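Local coordinates for beta-lactamase-related domain-containing protein (Bacteroides dorei DSM 17855, PDB 5TGF), which is of unproven function but, as a member of the serine beta-lactamase family, probably acts as a hydrolase and is known to bind calcium, at residues Y8-L13 and T332-V337; D120-L125 and A196-G200; E280-I284 and W295-R299. All blocks are in the same frame, centred on the assembly; numbering follows the deposited sequence.

Contact 1 of 3, residues Y8-L13 and T332-V337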
loop_
_atom_site.group_PDB
_atom_site.type_symbol
_atom_site.label_atom_id
_atom_site.label_comp_id
_atom_site.label_asym_id
_atom_site.label_seq_id
_atom_site.Cartn_x
_atom_site.Cartn_y
_atom_site.Cartn_z
ATOM N N TYR A 8 19.926 19.538 9.483
ATOM C CA TYR A 8 19.589 18.396 10.310
ATOM C C TYR A 8 20.754 17.451 10.356
ATOM O O TYR A 8 21.571 17.454 9.434
ATOM C CB TYR A 8 18.392 17.688 9.684
ATOM C CG TYR A 8 17.221 18.614 9.467
ATOM C CD1 TYR A 8 16.310 18.831 10.472
ATOM C CD2 TYR A 8 17.053 19.298 8.264
ATOM C CE1 TYR A 8 15.222 19.665 10.290
ATOM C CE2 TYR A 8 15.953 20.123 8.070
ATOM C CZ TYR A 8 15.045 20.287 9.101
ATOM O OH TYR A 8 13.973 21.122 8.965
ATOM N N ASP A 9 20.838 16.625 11.394
ATOM C CA ASP A 9 21.860 15.580 11.424
ATOM C C ASP A 9 21.240 14.207 11.161
ATOM O O ASP A 9 20.588 13.663 12.035
ATOM C CB ASP A 9 22.606 15.590 12.766
ATOM C CG ASP A 9 23.725 14.555 12.844
ATOM O OD1 ASP A 9 24.010 13.804 11.873
ATOM O OD2 ASP A 9 24.318 14.471 13.938
ATOM N N PHE A 10 21.472 13.654 9.963
ATOM C CA PHE A 10 20.883 12.366 9.558
ATOM C C PHE A 10 21.746 11.130 9.876
ATOM O O PHE A 10 21.390 10.032 9.519
ATOM C CB PHE A 10 20.512 12.401 8.071
ATOM C CG PHE A 10 19.174 13.005 7.819
ATOM C CD1 PHE A 10 18.027 12.217 7.885
ATOM C CD2 PHE A 10 19.042 14.358 7.640
ATOM C CE1 PHE A 10 16.773 12.781 7.764
ATOM C CE2 PHE A 10 17.792 14.929 7.476
ATOM C CZ PHE A 10 16.643 14.132 7.570
ATOM N N THR A 11 22.822 11.298 10.638
ATOM C CA THR A 11 23.639 10.190 11.055
ATOM C C THR A 11 22.883 9.019 11.702
ATOM O O THR A 11 23.192 7.871 11.406
ATOM C CB THR A 11 24.737 10.666 12.034
ATOM O OG1 THR A 11 25.537 11.620 11.360
ATOM C CG2 THR A 11 25.603 9.526 12.469
ATOM N N PRO A 12 21.942 9.291 12.625
ATOM C CA PRO A 12 21.290 8.143 13.251
ATOM C C PRO A 12 20.511 7.257 12.226
ATOM O O PRO A 12 20.476 6.028 12.365
ATOM C CB PRO A 12 20.357 8.783 14.274
ATOM C CG PRO A 12 20.937 10.135 14.526
ATOM C CD PRO A 12 21.471 10.565 13.203
ATOM N N LEU A 13 19.913 7.875 11.209
ATOM C CA LEU A 13 19.202 7.113 10.180
ATOM C C LEU A 13 20.202 6.320 9.336
ATOM O O LEU A 13 20.031 5.127 9.099
ATOM C CB LEU A 13 18.387 8.056 9.300
ATOM C CG LEU A 13 17.593 7.436 8.160
ATOM C CD1 LEU A 13 16.545 6.501 8.744
ATOM C CD2 LEU A 13 16.934 8.511 7.297
ATOM N N THR A 332 12.785 7.476 13.541
ATOM C CA THR A 332 14.118 8.098 13.543
ATOM C C THR A 332 14.094 9.421 12.780
ATOM O O THR A 332 14.688 10.430 13.218
ATOM C CB THR A 332 15.170 7.135 12.992
ATOM O OG1 THR A 332 15.141 5.883 13.700
ATOM C CG2 THR A 332 16.597 7.718 13.099
ATOM N N VAL A 333 13.360 9.481 11.682
ATOM C CA VAL A 333 13.155 10.763 10.980
ATOM C C VAL A 333 12.424 11.786 11.848
ATOM O O VAL A 333 12.805 12.964 11.913
ATOM C CB VAL A 333 12.484 10.585 9.614
ATOM C CG1 VAL A 333 12.048 11.892 8.995
ATOM C CG2 VAL A 333 13.406 9.831 8.658
ATOM N N THR A 334 11.400 11.337 12.556
ATOM C CA THR A 334 10.657 12.237 13.439
ATOM C C THR A 334 11.576 12.858 14.487
ATOM O O THR A 334 11.563 14.059 14.665
ATOM C CB THR A 334 9.452 11.506 14.100
ATOM O OG1 THR A 334 8.449 11.266 13.106
ATOM C CG2 THR A 334 8.838 12.365 15.192
ATOM N N LYS A 335 12.446 12.057 15.063
ATOM C CA LYS A 335 13.452 12.566 16.014
ATOM C C LYS A 335 14.388 13.579 15.344
ATOM O O LYS A 335 14.614 14.673 15.874
ATOM C CB LYS A 335 14.238 11.408 16.581
ATOM C CG LYS A 335 15.066 11.701 17.821
ATOM C CD LYS A 335 15.756 10.415 18.280
ATOM C CE LYS A 335 16.199 10.453 19.737
ATOM N NZ LYS A 335 16.721 11.790 20.143
ATOM N N ILE A 336 14.872 13.236 14.145
ATOM C CA ILE A 336 15.866 14.049 13.465
ATOM C C ILE A 336 15.310 15.405 13.091
ATOM O O ILE A 336 15.983 16.432 13.307
ATOM C CB ILE A 336 16.467 13.323 12.231
ATOM C CG1 ILE A 336 17.369 12.184 12.685
ATOM C CG2 ILE A 336 17.227 14.293 11.337
ATOM C CD1 ILE A 336 17.598 11.143 11.624
ATOM N N VAL A 337 14.124 15.449 12.508
ATOM C CA VAL A 337 13.634 16.698 11.946
ATOM C C VAL A 337 13.011 17.599 13.000
ATOM O O VAL A 337 12.682 18.732 12.701
ATOM C CB VAL A 337 12.654 16.555 10.754
ATOM C CG1 VAL A 337 13.258 15.718 9.633
ATOM C CG2 VAL A 337 11.322 15.952 11.171
HETATM O O HOH W 1 18.733 16.933 13.392
#

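Contact 2 of 3, residues D120-L125 and A196-G200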
loop_
_atom_site.group_PDB
_atom_site.type_symbol
_atom_site.label_atom_id
_atom_site.label_comp_id
_atom_site.label_asym_id
_atom_site.label_seq_id
_atom_site.Cartn_x
_atom_site.Cartn_y
_atom_site.Cartn_z
ATOM N N ASP A 120 -2.590 -17.223 -6.392
ATOM C CA ASP A 120 -3.102 -16.259 -7.404
ATOM C C ASP A 120 -1.939 -15.456 -7.972
ATOM O O ASP A 120 -1.433 -14.572 -7.281
ATOM C CB ASP A 120 -4.120 -15.280 -6.784
ATOM C CG ASP A 120 -4.629 -14.221 -7.786
ATOM O OD1 ASP A 120 -3.921 -13.946 -8.788
ATOM O OD2 ASP A 120 -5.739 -13.639 -7.571
ATOM N N ASN A 121 -1.463 -15.858 -9.162
ATOM C CA ASN A 121 -0.435 -15.140 -9.928
ATOM C C ASN A 121 -1.038 -14.619 -11.254
ATOM O O ASN A 121 -0.310 -14.357 -12.213
ATOM C CB ASN A 121 0.756 -16.061 -10.252
ATOM C CG ASN A 121 1.552 -16.455 -9.025
ATOM O OD1 ASN A 121 1.763 -15.647 -8.132
ATOM N ND2 ASN A 121 2.041 -17.688 -9.002
ATOM N N TYR A 122 -2.351 -14.450 -11.305
ATOM C CA TYR A 122 -3.023 -14.090 -12.563
ATOM C C TYR A 122 -2.516 -12.761 -13.124
ATOM O O TYR A 122 -2.402 -11.801 -12.407
ATOM C CB TYR A 122 -4.528 -13.983 -12.346
ATOM C CG TYR A 122 -5.223 -15.341 -12.187
ATOM C CD1 TYR A 122 -5.544 -16.087 -13.308
ATOM C CD2 TYR A 122 -5.577 -15.840 -10.944
ATOM C CE1 TYR A 122 -6.218 -17.290 -13.203
ATOM C CE2 TYR A 122 -6.252 -17.038 -10.818
ATOM C CZ TYR A 122 -6.561 -17.772 -11.961
ATOM O OH TYR A 122 -7.248 -18.983 -11.921
ATOM N N ASN A 123 -2.364 -12.704 -14.432
ATOM C CA ASN A 123 -2.088 -11.430 -15.122
ATOM C C ASN A 123 -3.338 -10.788 -15.719
ATOM O O ASN A 123 -3.264 -9.692 -16.298
ATOM C CB ASN A 123 -1.023 -11.631 -16.180
ATOM C CG ASN A 123 0.316 -11.919 -15.585
ATOM O OD1 ASN A 123 0.771 -11.225 -14.678
ATOM N ND2 ASN A 123 0.992 -12.887 -16.135
ATOM N N HIS A 124 -4.495 -11.406 -15.496
ATOM C CA HIS A 124 -5.764 -10.794 -15.867
ATOM C C HIS A 124 -6.770 -10.923 -14.768
ATOM O O HIS A 124 -7.055 -12.039 -14.271
ATOM C CB HIS A 124 -6.319 -11.425 -17.155
ATOM C CG HIS A 124 -5.369 -11.368 -18.297
ATOM N ND1 HIS A 124 -5.193 -10.234 -19.061
ATOM C CD2 HIS A 124 -4.463 -12.269 -18.745
ATOM C CE1 HIS A 124 -4.194 -10.429 -19.908
ATOM N NE2 HIS A 124 -3.740 -11.658 -19.735
ATOM N N LEU A 125 -7.336 -9.797 -14.365
ATOM C CA LEU A 125 -8.222 -9.824 -13.228
ATOM C C LEU A 125 -9.538 -10.556 -13.479
ATOM O O LEU A 125 -10.117 -11.132 -12.557
ATOM C CB LEU A 125 -8.461 -8.415 -12.714
ATOM C CG LEU A 125 -7.240 -7.714 -12.144
ATOM C CD1 LEU A 125 -7.698 -6.365 -11.588
ATOM C CD2 LEU A 125 -6.555 -8.564 -11.077
ATOM N N ALA A 196 2.712 -11.179 -5.205
ATOM C CA ALA A 196 1.418 -11.556 -5.771
ATOM C C ALA A 196 0.390 -11.503 -4.640
ATOM O O ALA A 196 0.792 -11.536 -3.478
ATOM C CB ALA A 196 1.485 -12.964 -6.341
ATOM N N PRO A 197 -0.918 -11.339 -4.954
ATOM C CA PRO A 197 -1.532 -11.184 -6.276
ATOM C C PRO A 197 -1.286 -9.794 -6.846
ATOM O O PRO A 197 -0.637 -8.980 -6.196
ATOM C CB PRO A 197 -3.025 -11.409 -6.023
ATOM C CG PRO A 197 -3.229 -11.236 -4.585
ATOM C CD PRO A 197 -1.907 -11.301 -3.867
HETATM N N MSE A 198 -1.785 -9.533 -8.044
HETATM C CA MSE A 198 -1.442 -8.272 -8.774
HETATM C C MSE A 198 -1.484 -7.038 -7.895
HETATM O O MSE A 198 -0.488 -6.305 -7.781
HETATM C CB MSE A 198 -2.374 -8.122 -9.996
HETATM C CG MSE A 198 -1.902 -6.992 -10.914
HETATM SE SE MSE A 198 -3.210 -6.618 -12.349
HETATM C CE MSE A 198 -2.944 -8.301 -13.328
ATOM N N LEU A 199 -2.657 -6.689 -7.380
ATOM C CA LEU A 199 -2.813 -5.398 -6.713
ATOM C C LEU A 199 -2.118 -5.482 -5.361
ATOM O O LEU A 199 -1.417 -4.539 -4.933
ATOM C CB LEU A 199 -4.279 -5.014 -6.500
ATOM C CG LEU A 199 -4.939 -4.232 -7.677
ATOM C CD1 LEU A 199 -5.097 -5.152 -8.877
ATOM C CD2 LEU A 199 -6.272 -3.627 -7.283
ATOM N N GLY A 200 -2.403 -6.553 -4.638
ATOM C CA GLY A 200 -1.956 -6.610 -3.238
ATOM C C GLY A 200 -0.439 -6.669 -3.095
ATOM O O GLY A 200 0.135 -6.110 -2.162
HETATM O O HOH W 2 -2.811 -11.678 -9.627
#

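Contact 3 of 3, residues E280-I284 and W295-R299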
loop_
_atom_site.group_PDB
_atom_site.type_symbol
_atom_site.label_atom_id
_atom_site.label_comp_id
_atom_site.label_asym_id
_atom_site.label_seq_id
_atom_site.Cartn_x
_atom_site.Cartn_y
_atom_site.Cartn_z
ATOM N N GLU A 280 -8.293 12.080 12.815
ATOM C CA GLU A 280 -7.450 12.195 11.650
ATOM C C GLU A 280 -6.162 11.365 11.869
ATOM O O GLU A 280 -5.546 11.377 12.937
ATOM C CB GLU A 280 -7.077 13.672 11.360
ATOM C CG GLU A 280 -8.257 14.583 11.022
ATOM C CD GLU A 280 -8.695 14.492 9.557
ATOM O OE1 GLU A 280 -9.676 13.776 9.287
ATOM O OE2 GLU A 280 -8.059 15.131 8.684
ATOM N N ALA A 281 -5.733 10.689 10.814
ATOM C CA ALA A 281 -4.447 9.999 10.824
ATOM C C ALA A 281 -3.376 10.990 10.348
ATOM O O ALA A 281 -3.557 11.705 9.358
ATOM C CB ALA A 281 -4.498 8.779 9.905
ATOM N N TYR A 282 -2.301 11.083 11.098
ATOM C CA TYR A 282 -1.204 11.974 10.744
ATOM C C TYR A 282 0.075 11.234 10.376
ATOM O O TYR A 282 1.029 11.835 9.868
ATOM C CB TYR A 282 -0.975 12.994 11.876
ATOM C CG TYR A 282 -0.483 12.461 13.191
ATOM C CD1 TYR A 282 0.861 12.214 13.409
ATOM C CD2 TYR A 282 -1.361 12.260 14.249
ATOM C CE1 TYR A 282 1.321 11.732 14.620
ATOM C CE2 TYR A 282 -0.911 11.768 15.472
ATOM C CZ TYR A 282 0.440 11.533 15.650
ATOM O OH TYR A 282 0.915 11.056 16.830
ATOM N N GLN A 283 0.083 9.928 10.542
ATOM C CA GLN A 283 1.108 9.093 9.877
ATOM C C GLN A 283 0.429 7.923 9.174
ATOM O O GLN A 283 -0.359 7.182 9.787
ATOM C CB GLN A 283 2.161 8.606 10.862
ATOM C CG GLN A 283 3.378 7.980 10.163
ATOM C CD GLN A 283 4.569 7.780 11.089
ATOM O OE1 GLN A 283 5.347 8.701 11.295
ATOM N NE2 GLN A 283 4.713 6.571 11.645
ATOM N N ILE A 284 0.686 7.819 7.886
ATOM C CA ILE A 284 0.111 6.806 7.019
ATOM C C ILE A 284 1.268 6.086 6.259
ATOM O O ILE A 284 2.296 6.687 5.895
ATOM C CB ILE A 284 -0.838 7.488 6.008
ATOM C CG1 ILE A 284 -2.068 8.077 6.736
ATOM C CG2 ILE A 284 -1.318 6.513 4.933
ATOM C CD1 ILE A 284 -2.668 9.227 5.989
ATOM N N TRP A 295 6.064 6.246 3.697
ATOM C CA TRP A 295 5.213 6.901 4.675
ATOM C C TRP A 295 5.049 8.382 4.457
ATOM O O TRP A 295 5.897 9.043 3.813
ATOM C CB TRP A 295 5.726 6.640 6.080
ATOM C CG TRP A 295 6.824 7.547 6.537
ATOM C CD1 TRP A 295 6.706 8.569 7.438
ATOM C CD2 TRP A 295 8.220 7.456 6.219
ATOM N NE1 TRP A 295 7.931 9.183 7.619
ATOM C CE2 TRP A 295 8.885 8.483 6.941
ATOM C CE3 TRP A 295 8.982 6.600 5.406
ATOM C CZ2 TRP A 295 10.277 8.715 6.833
ATOM C CZ3 TRP A 295 10.365 6.826 5.293
ATOM C CH2 TRP A 295 10.998 7.859 6.035
ATOM N N ILE A 296 4.002 8.904 5.075
ATOM C CA ILE A 296 3.804 10.337 5.209
ATOM C C ILE A 296 3.550 10.615 6.693
ATOM O O ILE A 296 2.764 9.901 7.346
ATOM C CB ILE A 296 2.610 10.794 4.386
ATOM C CG1 ILE A 296 2.909 10.696 2.890
ATOM C CG2 ILE A 296 2.180 12.195 4.764
ATOM C CD1 ILE A 296 1.693 11.012 2.041
ATOM N N ASN A 297 4.213 11.644 7.234
ATOM C CA ASN A 297 3.888 12.179 8.560
ATOM C C ASN A 297 3.497 13.652 8.419
ATOM O O ASN A 297 4.354 14.527 8.130
ATOM C CB ASN A 297 5.046 11.996 9.537
ATOM C CG ASN A 297 4.672 12.412 10.970
ATOM O OD1 ASN A 297 4.237 13.540 11.211
ATOM N ND2 ASN A 297 4.784 11.488 11.902
ATOM N N LYS A 298 2.207 13.918 8.549
ATOM C CA LYS A 298 1.705 15.273 8.309
ATOM C C LYS A 298 2.170 16.284 9.357
ATOM O O LYS A 298 2.262 17.450 9.062
ATOM C CB LYS A 298 0.190 15.290 8.201
ATOM C CG LYS A 298 -0.333 14.468 7.030
ATOM C CD LYS A 298 -1.840 14.551 6.952
ATOM C CE LYS A 298 -2.403 13.376 6.170
ATOM N NZ LYS A 298 -3.799 13.629 5.763
ATOM N N ARG A 299 2.400 15.840 10.583
ATOM C CA ARG A 299 2.877 16.718 11.625
ATOM C C ARG A 299 4.321 17.141 11.405
ATOM O O ARG A 299 4.628 18.312 11.590
ATOM C CB ARG A 299 2.735 16.051 12.978
ATOM C CG ARG A 299 1.282 15.989 13.411
ATOM C CD ARG A 299 1.192 15.890 14.915
ATOM N NE ARG A 299 -0.195 15.742 15.339
ATOM C CZ ARG A 299 -0.551 15.264 16.520
ATOM N NH1 ARG A 299 0.392 14.892 17.392
ATOM N NH2 ARG A 299 -1.844 15.171 16.824
#

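Contact 1 of 3, residues Y8-L13 and T332-V337
Ile336 lays its CG2 methyl over the middle of the Phe10 ring: the carbon sits 3.8 Å from the ring centroid and 9° off the normal, a CH-pi contact with CG2 at similar distances from most ring carbons. A chi1 of -71° sets CG1 of Ile336 anti to the carbonyl carbon, beside the backbone N, and leaves CG2 anti to that N. CD1, at the end of the CG1 branch, fits between the ring and Leu13, 3.9 Å from Leu13 CB. Further along the helix, Thr332 turns its methyl, not its hydroxyl, to the backbone between Pro12 and Leu13; OG1 is hydrogen-bonded to Val328 O instead. Here the two ends of the chain meet, the N-terminal helix 11-22 and the C-terminal helix 328-337 lying side by side against strands 28-35 and 38-46, as in the alpha/beta domain of serine beta-lactamases. Phe41 packs against Phe10 with nearly parallel rings. Toward the N terminus, the Tyr8 ring meets the backbone carbonyls of Ile336 and Val337 with its edge, CE1 being 3.6 Å from Val337 O. A water bridges the backbones there, accepting from Asp9 N at 2.9 Å and donating to Ile336 O at 2.8 Å. The start of helix 11-22 is braced by an Asx turn, in which Asp9 OD1 takes both the N-H and the hydroxyl of Thr11, the N-H from above the carboxylate plane.

Contact 2 of 3, residues D120-L125 and A196-G200
Pro197 CB sits over one face of the Asp120 carboxylate, 3.7 Å from Asp120 CG, the two side chains crossing at about a right angle. The second flat group is the Tyr122 ring; the carboxyl carbon of Asp120 lies at its edge, in the ring plane. Asp120 holds this place because its CG is anti to the backbone N (chi1 177°), which directs the carboxylate so that OD1 accepts from Tyr122 N, two residues on, at 3.0 Å, nearly in line with the C-O bond: an Asx turn. A water ties the turn to the second segment, donating to Asp120 OD1 at 2.7 Å and to Tyr122 O, and accepting from Met198 N at 2.9 Å; it thus occupies the N-H at the start of helix 198-201. The loop that precedes helix 125-133 is in this way fastened to the entry of the short helix, in the mainly helical part of the serine beta-lactamase fold. Pro197, which follows a cis peptide bond, takes the N-cap position, and Gly200 O accepts from Lys61, the lysine of a probable SxxK motif. Met198, a selenomethionine, reaches across with its chain extended as far as SE and bent at the last torsion (chi3 -69°), which tucks CE against the backbone, 3.3 Å from Asn123 O. Its selenium packs 4.1 Å from Leu125 CD2, while the other methyl of that leucine, CD1, touches Leu199 CD1 at 3.9 Å. Nearer the surface, the amide oxygen of Asn121 comes down on the methyl of Ala196, OD1 to CB 3.2 Å.

Contact 3 of 3, residues E280-I284 and W295-R299
A first torsion of 66° sets the Tyr282 ring between its own backbone N and carbonyl carbon, and the chain of Arg299, extended from CG to NE, runs over one face of it. The guanidinium lies flat on the ring, the planes 8° apart, with Arg299 CZ 3.9 Å from the centroid of the Tyr282 ring, a cation-pi stack; Arg299 CD adds a CH-pi contact to the same ring. Part of the charge may also be felt by Asp275, to which Arg299 NH2 makes a long, weak ion pair. On the next residue, Gln283, an extended chain carries OE1 to the Asn297 amide, whose ND2 donates to it over 2.9 Å. That bond is nearly straight at the hydrogen and lies in the plane of the asparagine amide, but it meets the glutamine carbonyl tilted from its plane, the two amides being turned 73° against each other. Both amides have further partners: Gln283 NE2 gives to Glu272, and Asn297 OD1 accepts from Asp300 N. The paired residues belong to the hairpin of strands 281-285 and 293-297, in the large antiparallel sheet. Ile284 and Ile296 make a hydrogen-bonded pair, with Ile284 N to Ile296 O at 3.0 Å and Ile296 N to Ile284 O at 2.9 Å, and Gln283 with Asn297 is the adjoining non-hydrogen-bonded pair. Beyond it, Lys298 N donates to Tyr282 O at 2.7 Å, at the residue where the first strand turns a corner. On the side of strand 270-274, Tyr282 and Gln283 both pair with Leu273, a classic beta bulge. The aliphatic part of Lys298 runs past Ile284, CE 4.2 Å from Ile284 CD1, before NZ hydrogen-bonds to Gln238 OE1.

From the N terminus, residues 8-13 wait for the end of the chain: contact 1 closes a loop of 318 residues when helix 328-337 returns to them. Both other contacts are nested inside that loop, and they follow one another in series. Contact 2 closes first, across 70 residues that hold much helix and no strand; contact 3 then joins the two strands of a hairpin, with only ten residues between its segments. Contacts 1 and 3 adjoin, their centres about 17 Å apart, because Val333 of the terminal helix packs on Trp295 and Thr334 on Asn297, joining helix to sheet. Contact 2 lies across the chain's centre, about 37 Å from contact 1 between centres, in the helical part.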